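Local atomic coordinates of glideosome-associated protein 50 (Plasmodium falciparum 3D7, PDB entry 3TGH), a protein that forms part of the glideosome, which drives parasite gliding and host-cell invasion, and may anchor that complex to the inner membrane complex. Residues H233-M237 and G251-Q257; D273-C277 and K289-K294; P41-D47 and T78-D84; Q199-S203 and A246-C250. All blocks are in the same frame, centred on the assembly; numbering follows the deposited sequence.

Overall arrangement
The four contacts show how one two-sheet fold joins loops and strands beside a metal site. Contact 1 is the hub: it carries His233, which binds cobalt, and it touches each of the others. Contact 2, about 10 Å away between centres, meets it where Ser252 O approaches Gly275 N at 3.0 Å. Contact 3, its centre about 12 Å from that of contact 1, reaches the metal histidine through Thr82, whose side chain lies about 5 Å from the cobalt. Contact 4, also about 12 Å from contact 1 between centres, joins it through Ser203 OG and Asp234 OD2, 2.6 Å apart. Contacts 2 and 3 do not touch; their nearest atoms are about 8 Å apart.

Contact 1. Residues H233-M237 and G251-Q257; sequences HDNNM and GSGSMSQ. With CO (cobalt (II) ion), chain G.
Asn235 is gripped by residues 251-257 through both its backbone and its amide. Its N-H gives a nearly straight bond to Gln257 OE1 (2.9 Å), arriving from above the plane of that carbonyl, while Asn235 O receives Gln257 N at 3.0 Å. The two residues exchange bonds, each giving its backbone N-H, one to a side-chain oxygen and one to a main-chain oxygen. Asn235 ND2 reaches Gly251 O at 2.9 Å, with the acceptor close to the plane of the asparagine amide; chi1 of -56° sets that amide beside the backbone N and away from the carbonyl carbon. Asn236 O takes a fourth bond from Gly251 N.

From a chi1 of 57° the Gln257 chain runs extended beyond CG to reach Asn235; the two side chains cross at about a right angle, their amide planes 43° apart. Farther out, the methyl CE of Met255 rests 3.6 Å from Asn235 OD1, the thioether chain being bent at its last torsion, and Ser252 OG lies 3.5 Å from Met237 CG. That hydroxyl has its polar partner elsewhere, in Asp273 O.

Just upstream, His233 turns away from this loop pair. Its NE2 binds the cobalt ion at 2.2 Å, four waters share the metal, and Asp198 holds ND1, a second-shell bond that fixes the rotation of the ring. Asn235 centres an inverse gamma turn in a loop whose sequence and position are consistent with the Gly-His-X-His metal loop of the metallophosphoesterases, Asn235 probably standing in place of the second histidine.

Contact 2. Residues D273-C277 and K289-K294; sequences DIGFC and KFVSSK
Phe276 and Val291 lie side by side and point the same way, with the valine under the flat of the ring. Val291 CB stands 3.9 Å from the ring centroid, near the normal, and CG1 comes within 3.6 Å of Phe276 CZ. The phenylalanine can fold over its neighbour because chi1 of 59° places CG between the backbone N and the carbonyl carbon. Phe26 and Phe29 of helix 17-32 meet the same ring edge-to-face.

On the opposite face of the sheet Cys277 SG approaches the Phe290 ring obliquely, 3.9 Å from its centroid, a sulfur-aromatic contact. Between these layers the backbones of Phe276 and Val291 form a hydrogen-bonded antiparallel pair, and Gly275 brings its CA to 3.1 Å from Val291 O.

Where one strand begins and the other ends, polar groups take over. Ser292 OG donates to Asp273 OD2 (2.6 Å) on the anti side, tilted out of the carboxylate plane, and accepts from Lys294 N, an ST turn. Lys294, bent at chi2 and chi3, crosses Asp273 to give a weak salt bridge from NZ to OD1 (3.4 Å). Ile274 O is held twice by Ser293, through N in the carbonyl plane and through OG above it, both at 2.8 Å. This is the open end of beta hairpin 275-292, with Phe276 and Val291 facing a helix and Cys277 and Phe290 facing the second sheet of the fold.

Contact 3. Residues P41-D47 and T78-D84; sequences PGSNFID and TVLGTRD
Arg83 reaches across to the loop 41-47 along most of its side chain. CB lies 3.4 Å from both Ser43 OG and Ile46 O, and CG stays beside the serine hydroxyl, which also accepts the backbone N-H of Arg83. Bends at chi2 and chi3, both near -60°, curl the chain round Ile46 O instead of letting it extend. CD passes that oxygen, and NE then donates to it at 2.6 Å, with the acceptor almost exactly in the guanidinium plane. NH2 adds a weak second bond to the same oxygen and ends 3.7 Å from Asp47 OD1, a long salt bridge. A water bridges Ile46 O and Arg83 O.

The next residue, Asp84, works deeper in. Each carboxylate oxygen uses its syn lone pair for one backbone N-H: OD2 takes Asn44 N (2.8 Å) and OD1 takes Phe45 N (2.9 Å). The anti lone pair of OD2 receives Gly81 N, and Gln92 donates to OD1, so the buried carboxylate is held from several directions. At the far end Thr78 OG1 donates to Asn44 OD1 at 2.5 Å, in the carbonyl plane.

The two loops probably correspond to the Gly-Asp-Asn and Gly-Asn-His metal-site motifs of the calcineurin-like phosphoesterases, read here as Gly42-Ser43-Asn44 and Gly81-Thr82-Arg83. The contact lies beside the cobalt site, where the Thr82 side chain touches the metal ligand His233.

Contact 4. Residues Q199-S203 and A246-C250; sequences QPIYS and AHITC
Tyr202 presents the edge of its ring to the face of His247 in an edge-to-face pair, with centroids 4.9 Å apart and planes at 66°. CD2 makes the closest approach, 3.6 Å from His247 NE2, and stands over the middle of the imidazole. Matching first torsions, both close to -60°, hold each CG beside its own backbone N; with both CB atoms directed across the gap, they let the rings meet. Chi2 of -49° then turns the tyrosine so that an edge, and not a face, meets the histidine.

Ile201 places CG2 over one face of the neighbouring tyrosine ring, while its other branch, near extended, carries CD1 to 4.1 Å from the edge of the His247 imidazole at CE1. Leu218 of helix 218-223 touches both aromatic residues.

Polar atoms here meet through water. One water accepts from Tyr202 N and lies 2.8 Å from His247 ND1. Thr249 OG1 holds two more, each at 2.7 Å: one donates to Tyr202 O, the other to Ser203 OG at 2.6 Å. Ser203 OG is tied more directly to Asp234, next to the metal ligand His233.

With no direct hydrogen bond between loop and strand, the join rests on an aromatic pair, the Ile201 contact and three bridging waters. The waters supply partners to backbone groups, hydroxyls and the imidazole, and thereby couple strand 245-250 to the loop bordering the metal site.

Contact 1. Residues H233-M237 and G251-Q257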
# COMPACT_ATOMS: atom_id res chain seq x y z
N HIS A 233 7.38 4.98 -4.39
CA HIS A 233 7.90 5.68 -5.57
C HIS A 233 9.12 6.52 -5.25
O HIS A 233 10.19 6.31 -5.81
CB HIS A 233 6.82 6.53 -6.23
CG HIS A 233 7.15 6.91 -7.64
ND1 HIS A 233 6.70 6.19 -8.73
CD2 HIS A 233 7.90 7.92 -8.13
CE1 HIS A 233 7.15 6.76 -9.83
NE2 HIS A 233 7.88 7.80 -9.50
N ASP A 234 8.95 7.49 -4.35
CA ASP A 234 10.09 8.21 -3.79
C ASP A 234 10.75 7.33 -2.73
O ASP A 234 10.08 6.80 -1.85
CB ASP A 234 9.63 9.55 -3.21
CG ASP A 234 9.23 10.54 -4.29
OD1 ASP A 234 9.80 10.48 -5.41
OD2 ASP A 234 8.34 11.39 -4.04
N ASN A 235 12.07 7.18 -2.84
CA ASN A 235 12.81 6.22 -2.03
C ASN A 235 13.22 6.82 -0.69
O ASN A 235 14.40 7.05 -0.42
CB ASN A 235 14.01 5.67 -2.79
CG ASN A 235 13.63 5.03 -4.10
OD1 ASN A 235 14.23 5.32 -5.13
ND2 ASN A 235 12.60 4.18 -4.08
N ASN A 236 12.20 7.07 0.13
CA ASN A 236 12.38 7.66 1.44
C ASN A 236 11.17 7.32 2.30
O ASN A 236 10.22 6.66 1.84
CB ASN A 236 12.58 9.18 1.34
CG ASN A 236 11.42 9.89 0.68
OD1 ASN A 236 11.47 10.23 -0.50
ND2 ASN A 236 10.36 10.13 1.44
N MET A 237 11.23 7.75 3.56
CA MET A 237 10.08 7.65 4.45
C MET A 237 9.63 9.06 4.79
O MET A 237 10.46 9.96 4.94
CB MET A 237 10.45 6.87 5.72
CG MET A 237 10.74 5.39 5.44
SD MET A 237 11.11 4.39 6.91
CE MET A 237 12.39 5.35 7.68
N GLY A 251 8.83 4.22 0.69
CA GLY A 251 9.44 3.80 -0.58
C GLY A 251 10.89 3.38 -0.48
O GLY A 251 11.56 3.21 -1.51
N SER A 252 11.40 3.17 0.73
CA SER A 252 12.82 2.87 0.91
C SER A 252 13.06 1.42 1.37
O SER A 252 13.94 1.15 2.19
CB SER A 252 13.45 3.89 1.87
OG SER A 252 12.92 3.80 3.19
N GLY A 253 12.31 0.48 0.80
CA GLY A 253 12.50 -0.94 1.12
C GLY A 253 13.83 -1.54 0.68
O GLY A 253 14.27 -2.54 1.24
N SER A 254 14.45 -0.95 -0.35
CA SER A 254 15.76 -1.42 -0.85
C SER A 254 16.77 -0.32 -1.17
O SER A 254 17.96 -0.59 -1.25
CB SER A 254 15.59 -2.28 -2.10
OG SER A 254 15.10 -1.52 -3.20
N MET A 255 16.29 0.91 -1.38
CA MET A 255 17.13 2.02 -1.84
C MET A 255 16.79 3.28 -1.10
O MET A 255 15.67 3.44 -0.61
CB MET A 255 16.87 2.33 -3.32
CG MET A 255 17.08 1.19 -4.28
SD MET A 255 16.60 1.68 -5.94
CE MET A 255 14.81 1.78 -5.79
N SER A 256 17.75 4.19 -1.07
CA SER A 256 17.60 5.48 -0.44
C SER A 256 18.01 6.58 -1.41
O SER A 256 19.05 6.49 -2.06
CB SER A 256 18.49 5.56 0.80
OG SER A 256 18.56 6.90 1.29
N GLN A 257 17.18 7.61 -1.53
CA GLN A 257 17.60 8.84 -2.18
C GLN A 257 17.44 9.94 -1.13
O GLN A 257 16.43 9.97 -0.41
CB GLN A 257 16.83 9.11 -3.47
CG GLN A 257 15.34 9.17 -3.33
CD GLN A 257 14.57 8.98 -4.64
OE1 GLN A 257 13.35 9.06 -4.66
NE2 GLN A 257 15.29 8.73 -5.73
CO CO G . 8.42 9.33 -10.97
O HOH W 1 9.55 8.06 -12.03
O HOH W 2 6.81 8.46 -12.61
O HOH W 3 10.11 10.25 -9.71
O HOH W 4 6.68 10.85 -10.32

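Contact 2. Residues D273-C277 and K289-K294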
# COMPACT_ATOMS: atom_id res chain seq x y z
N ASP A 273 16.49 7.10 5.20
CA ASP A 273 16.90 5.76 5.65
C ASP A 273 16.13 4.65 4.93
O ASP A 273 14.94 4.79 4.67
CB ASP A 273 16.69 5.59 7.16
CG ASP A 273 17.70 6.34 8.01
OD1 ASP A 273 18.42 7.21 7.47
OD2 ASP A 273 17.77 6.05 9.22
N ILE A 274 16.82 3.56 4.63
CA ILE A 274 16.18 2.33 4.17
C ILE A 274 15.41 1.77 5.36
O ILE A 274 15.93 1.72 6.48
CB ILE A 274 17.23 1.33 3.63
CG1 ILE A 274 17.74 1.83 2.29
CG2 ILE A 274 16.65 -0.08 3.48
CD1 ILE A 274 18.96 1.08 1.78
N GLY A 275 14.15 1.40 5.13
CA GLY A 275 13.30 0.97 6.22
C GLY A 275 11.90 0.56 5.80
O GLY A 275 11.67 0.18 4.65
N PHE A 276 10.98 0.62 6.75
CA PHE A 276 9.61 0.17 6.53
C PHE A 276 8.72 0.75 7.62
O PHE A 276 9.21 1.39 8.56
CB PHE A 276 9.55 -1.36 6.52
CG PHE A 276 10.05 -2.01 7.79
CD1 PHE A 276 9.17 -2.29 8.83
CD2 PHE A 276 11.38 -2.34 7.94
CE1 PHE A 276 9.63 -2.86 10.01
CE2 PHE A 276 11.85 -2.93 9.10
CZ PHE A 276 10.98 -3.20 10.14
N CYS A 277 7.41 0.51 7.52
CA CYS A 277 6.46 0.96 8.54
C CYS A 277 5.70 -0.19 9.16
O CYS A 277 5.44 -1.20 8.51
CB CYS A 277 5.43 1.88 7.93
SG CYS A 277 6.08 3.41 7.34
N LYS A 289 4.54 3.37 13.04
CA LYS A 289 5.94 3.41 13.46
C LYS A 289 6.85 3.27 12.24
O LYS A 289 6.75 2.30 11.47
CB LYS A 289 6.23 2.30 14.47
CG LYS A 289 5.55 2.49 15.81
CD LYS A 289 5.79 1.30 16.72
CE LYS A 289 4.87 1.30 17.93
NZ LYS A 289 5.02 0.06 18.75
N PHE A 290 7.72 4.25 12.07
CA PHE A 290 8.71 4.24 10.99
C PHE A 290 10.00 3.62 11.52
O PHE A 290 10.58 4.13 12.47
CB PHE A 290 8.97 5.66 10.50
CG PHE A 290 7.82 6.27 9.77
CD1 PHE A 290 6.77 6.86 10.46
CD2 PHE A 290 7.77 6.24 8.38
CE1 PHE A 290 5.69 7.42 9.79
CE2 PHE A 290 6.71 6.79 7.69
CZ PHE A 290 5.67 7.39 8.40
N VAL A 291 10.43 2.54 10.88
CA VAL A 291 11.58 1.78 11.33
C VAL A 291 12.74 1.95 10.36
O VAL A 291 12.57 1.76 9.15
CB VAL A 291 11.25 0.27 11.46
CG1 VAL A 291 12.47 -0.49 11.94
CG2 VAL A 291 10.06 0.07 12.39
N SER A 292 13.89 2.33 10.89
CA SER A 292 15.11 2.47 10.11
C SER A 292 15.98 1.23 10.23
O SER A 292 16.23 0.75 11.34
CB SER A 292 15.91 3.70 10.56
OG SER A 292 17.22 3.66 10.06
N SER A 293 16.45 0.73 9.09
CA SER A 293 17.34 -0.43 9.02
C SER A 293 18.75 -0.16 9.53
O SER A 293 19.56 -1.08 9.62
CB SER A 293 17.43 -0.94 7.58
OG SER A 293 18.13 -0.01 6.76
N LYS A 294 19.06 1.10 9.85
CA LYS A 294 20.39 1.46 10.34
C LYS A 294 20.72 0.61 11.57
O LYS A 294 21.77 -0.04 11.61
CB LYS A 294 20.47 2.95 10.68
CG LYS A 294 21.83 3.57 10.43
CD LYS A 294 21.92 4.20 9.04
CE LYS A 294 21.33 5.60 9.02
NZ LYS A 294 21.68 6.33 7.77

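Contact 3. Residues P41-D47 and T78-D84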
# COMPACT_ATOMS: atom_id res chain seq x y z
N PRO A 41 3.23 -0.63 -0.96
CA PRO A 41 3.10 0.52 -1.84
C PRO A 41 4.28 0.59 -2.80
O PRO A 41 5.16 -0.27 -2.79
CB PRO A 41 3.08 1.70 -0.87
CG PRO A 41 3.97 1.27 0.23
CD PRO A 41 3.73 -0.22 0.37
N GLY A 42 4.29 1.61 -3.65
CA GLY A 42 5.38 1.78 -4.60
C GLY A 42 5.41 0.68 -5.65
O GLY A 42 4.40 0.05 -5.93
N SER A 43 6.59 0.46 -6.21
CA SER A 43 6.81 -0.65 -7.13
C SER A 43 7.19 -1.91 -6.34
O SER A 43 7.55 -1.84 -5.16
CB SER A 43 7.92 -0.32 -8.13
OG SER A 43 7.51 0.70 -9.02
N ASN A 44 7.11 -3.05 -7.01
CA ASN A 44 7.61 -4.31 -6.46
C ASN A 44 9.06 -4.53 -6.91
O ASN A 44 9.98 -4.49 -6.09
CB ASN A 44 6.74 -5.48 -6.91
CG ASN A 44 5.36 -5.44 -6.30
OD1 ASN A 44 5.20 -5.21 -5.10
ND2 ASN A 44 4.34 -5.67 -7.14
N PHE A 45 9.25 -4.72 -8.21
CA PHE A 45 10.55 -5.02 -8.75
C PHE A 45 11.09 -3.79 -9.46
O PHE A 45 10.51 -3.32 -10.43
CB PHE A 45 10.48 -6.20 -9.71
CG PHE A 45 10.10 -7.49 -9.05
CD1 PHE A 45 11.06 -8.34 -8.53
CD2 PHE A 45 8.76 -7.85 -8.95
CE1 PHE A 45 10.70 -9.53 -7.91
CE2 PHE A 45 8.40 -9.04 -8.33
CZ PHE A 45 9.37 -9.88 -7.81
N ILE A 46 12.23 -3.30 -8.99
CA ILE A 46 12.80 -2.07 -9.50
C ILE A 46 13.18 -2.19 -10.98
O ILE A 46 13.06 -1.23 -11.73
CB ILE A 46 14.01 -1.59 -8.66
CG1 ILE A 46 13.60 -1.40 -7.19
CG2 ILE A 46 14.61 -0.30 -9.24
CD1 ILE A 46 12.42 -0.46 -6.98
N ASP A 47 13.62 -3.38 -11.41
CA ASP A 47 13.93 -3.61 -12.82
C ASP A 47 12.85 -4.42 -13.54
O ASP A 47 13.07 -4.87 -14.67
CB ASP A 47 15.30 -4.29 -12.96
CG ASP A 47 16.44 -3.39 -12.52
OD1 ASP A 47 16.44 -2.18 -12.86
OD2 ASP A 47 17.36 -3.89 -11.83
N THR A 78 -0.27 -6.41 -2.65
CA THR A 78 0.59 -5.51 -3.40
C THR A 78 -0.11 -4.84 -4.57
O THR A 78 -1.23 -5.19 -4.94
CB THR A 78 1.88 -6.23 -3.84
OG1 THR A 78 2.80 -5.24 -4.32
CG2 THR A 78 1.61 -7.25 -4.92
N VAL A 79 0.55 -3.82 -5.10
CA VAL A 79 0.14 -3.14 -6.31
C VAL A 79 1.38 -2.94 -7.17
O VAL A 79 2.50 -3.11 -6.70
CB VAL A 79 -0.45 -1.74 -6.03
CG1 VAL A 79 -1.76 -1.84 -5.28
CG2 VAL A 79 0.55 -0.88 -5.26
N LEU A 80 1.16 -2.58 -8.43
CA LEU A 80 2.24 -2.26 -9.33
C LEU A 80 2.60 -0.79 -9.24
O LEU A 80 1.74 0.08 -9.03
CB LEU A 80 1.85 -2.58 -10.77
CG LEU A 80 2.26 -3.95 -11.32
CD1 LEU A 80 2.37 -5.06 -10.29
CD2 LEU A 80 1.43 -4.33 -12.50
N GLY A 81 3.88 -0.51 -9.44
CA GLY A 81 4.34 0.85 -9.66
C GLY A 81 4.93 0.96 -11.05
O GLY A 81 4.93 0.01 -11.83
N THR A 82 5.44 2.15 -11.38
CA THR A 82 5.90 2.41 -12.74
C THR A 82 7.02 1.49 -13.17
O THR A 82 7.12 1.15 -14.35
CB THR A 82 6.34 3.88 -12.91
OG1 THR A 82 7.34 4.19 -11.94
CG2 THR A 82 5.14 4.80 -12.72
N ARG A 83 7.86 1.07 -12.23
CA ARG A 83 8.96 0.16 -12.54
C ARG A 83 8.47 -1.23 -12.96
O ARG A 83 9.12 -1.91 -13.76
CB ARG A 83 9.91 0.00 -11.34
CG ARG A 83 10.50 1.31 -10.80
CD ARG A 83 11.35 2.06 -11.81
NE ARG A 83 12.56 1.32 -12.18
CZ ARG A 83 13.62 1.85 -12.79
NH1 ARG A 83 13.66 3.14 -13.11
NH2 ARG A 83 14.66 1.07 -13.09
N ASP A 84 7.32 -1.65 -12.44
CA ASP A 84 6.75 -2.95 -12.79
C ASP A 84 6.13 -2.95 -14.19
O ASP A 84 6.16 -3.96 -14.92
CB ASP A 84 5.70 -3.33 -11.75
CG ASP A 84 6.27 -3.44 -10.34
OD1 ASP A 84 7.16 -4.29 -10.12
OD2 ASP A 84 5.84 -2.66 -9.46
O HOH W 5 11.83 -1.50 -14.40

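Contact 4. Residues Q199-S203 and A246-C250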
# COMPACT_ATOMS: atom_id res chain seq x y z
N GLN A 199 2.44 6.20 -6.65
CA GLN A 199 2.79 7.62 -6.68
C GLN A 199 2.13 8.43 -5.55
O GLN A 199 0.90 8.42 -5.41
CB GLN A 199 2.40 8.20 -8.05
CG GLN A 199 2.55 9.70 -8.18
CD GLN A 199 3.98 10.17 -8.09
OE1 GLN A 199 4.84 9.71 -8.84
NE2 GLN A 199 4.24 11.11 -7.18
N PRO A 200 2.93 9.15 -4.75
CA PRO A 200 2.34 10.05 -3.74
C PRO A 200 1.64 11.26 -4.35
O PRO A 200 2.02 11.73 -5.42
CB PRO A 200 3.55 10.52 -2.92
CG PRO A 200 4.74 10.14 -3.67
CD PRO A 200 4.39 9.03 -4.59
N ILE A 201 0.63 11.75 -3.64
CA ILE A 201 0.01 13.02 -3.93
C ILE A 201 0.95 14.13 -3.43
O ILE A 201 1.24 15.08 -4.16
CB ILE A 201 -1.35 13.15 -3.23
CG1 ILE A 201 -2.34 12.14 -3.81
CG2 ILE A 201 -1.89 14.59 -3.35
CD1 ILE A 201 -3.59 11.94 -2.94
N TYR A 202 1.42 13.99 -2.19
CA TYR A 202 2.31 14.96 -1.56
C TYR A 202 3.59 14.26 -1.14
O TYR A 202 3.54 13.18 -0.55
CB TYR A 202 1.65 15.58 -0.33
CG TYR A 202 0.43 16.42 -0.61
CD1 TYR A 202 0.43 17.41 -1.60
CD2 TYR A 202 -0.73 16.26 0.15
CE1 TYR A 202 -0.69 18.18 -1.83
CE2 TYR A 202 -1.86 17.03 -0.08
CZ TYR A 202 -1.83 18.00 -1.06
OH TYR A 202 -2.95 18.76 -1.28
N SER A 203 4.73 14.88 -1.44
CA SER A 203 6.03 14.30 -1.11
C SER A 203 7.12 15.36 -1.13
O SER A 203 7.19 16.18 -2.05
CB SER A 203 6.38 13.17 -2.08
OG SER A 203 7.67 12.63 -1.84
N ALA A 246 -3.40 11.49 6.74
CA ALA A 246 -1.96 11.30 6.72
C ALA A 246 -1.53 10.75 5.36
O ALA A 246 -2.06 9.76 4.89
CB ALA A 246 -1.52 10.36 7.83
N HIS A 247 -0.56 11.41 4.76
CA HIS A 247 0.09 10.92 3.56
C HIS A 247 1.40 10.30 4.00
O HIS A 247 2.28 10.98 4.53
CB HIS A 247 0.33 12.07 2.57
CG HIS A 247 -0.92 12.75 2.13
ND1 HIS A 247 -1.51 12.50 0.91
CD2 HIS A 247 -1.73 13.64 2.76
CE1 HIS A 247 -2.61 13.23 0.79
NE2 HIS A 247 -2.76 13.93 1.90
N ILE A 248 1.53 9.00 3.81
CA ILE A 248 2.71 8.29 4.24
C ILE A 248 3.46 7.79 3.03
O ILE A 248 2.90 7.07 2.19
CB ILE A 248 2.34 7.10 5.14
CG1 ILE A 248 1.69 7.60 6.44
CG2 ILE A 248 3.58 6.26 5.42
CD1 ILE A 248 1.19 6.48 7.33
N THR A 249 4.74 8.17 2.92
CA THR A 249 5.63 7.59 1.95
C THR A 249 6.47 6.51 2.63
O THR A 249 7.06 6.73 3.70
CB THR A 249 6.59 8.61 1.32
OG1 THR A 249 5.84 9.73 0.82
CG2 THR A 249 7.36 7.97 0.17
N CYS A 250 6.48 5.34 2.01
CA CYS A 250 7.22 4.20 2.49
C CYS A 250 7.85 3.54 1.27
O CYS A 250 7.44 2.45 0.85
CB CYS A 250 6.28 3.27 3.26
SG CYS A 250 7.09 1.93 4.12
O HOH W 6 0.39 11.44 -0.82
O HOH W 7 3.37 10.77 1.19
O HOH W 8 7.92 11.49 0.52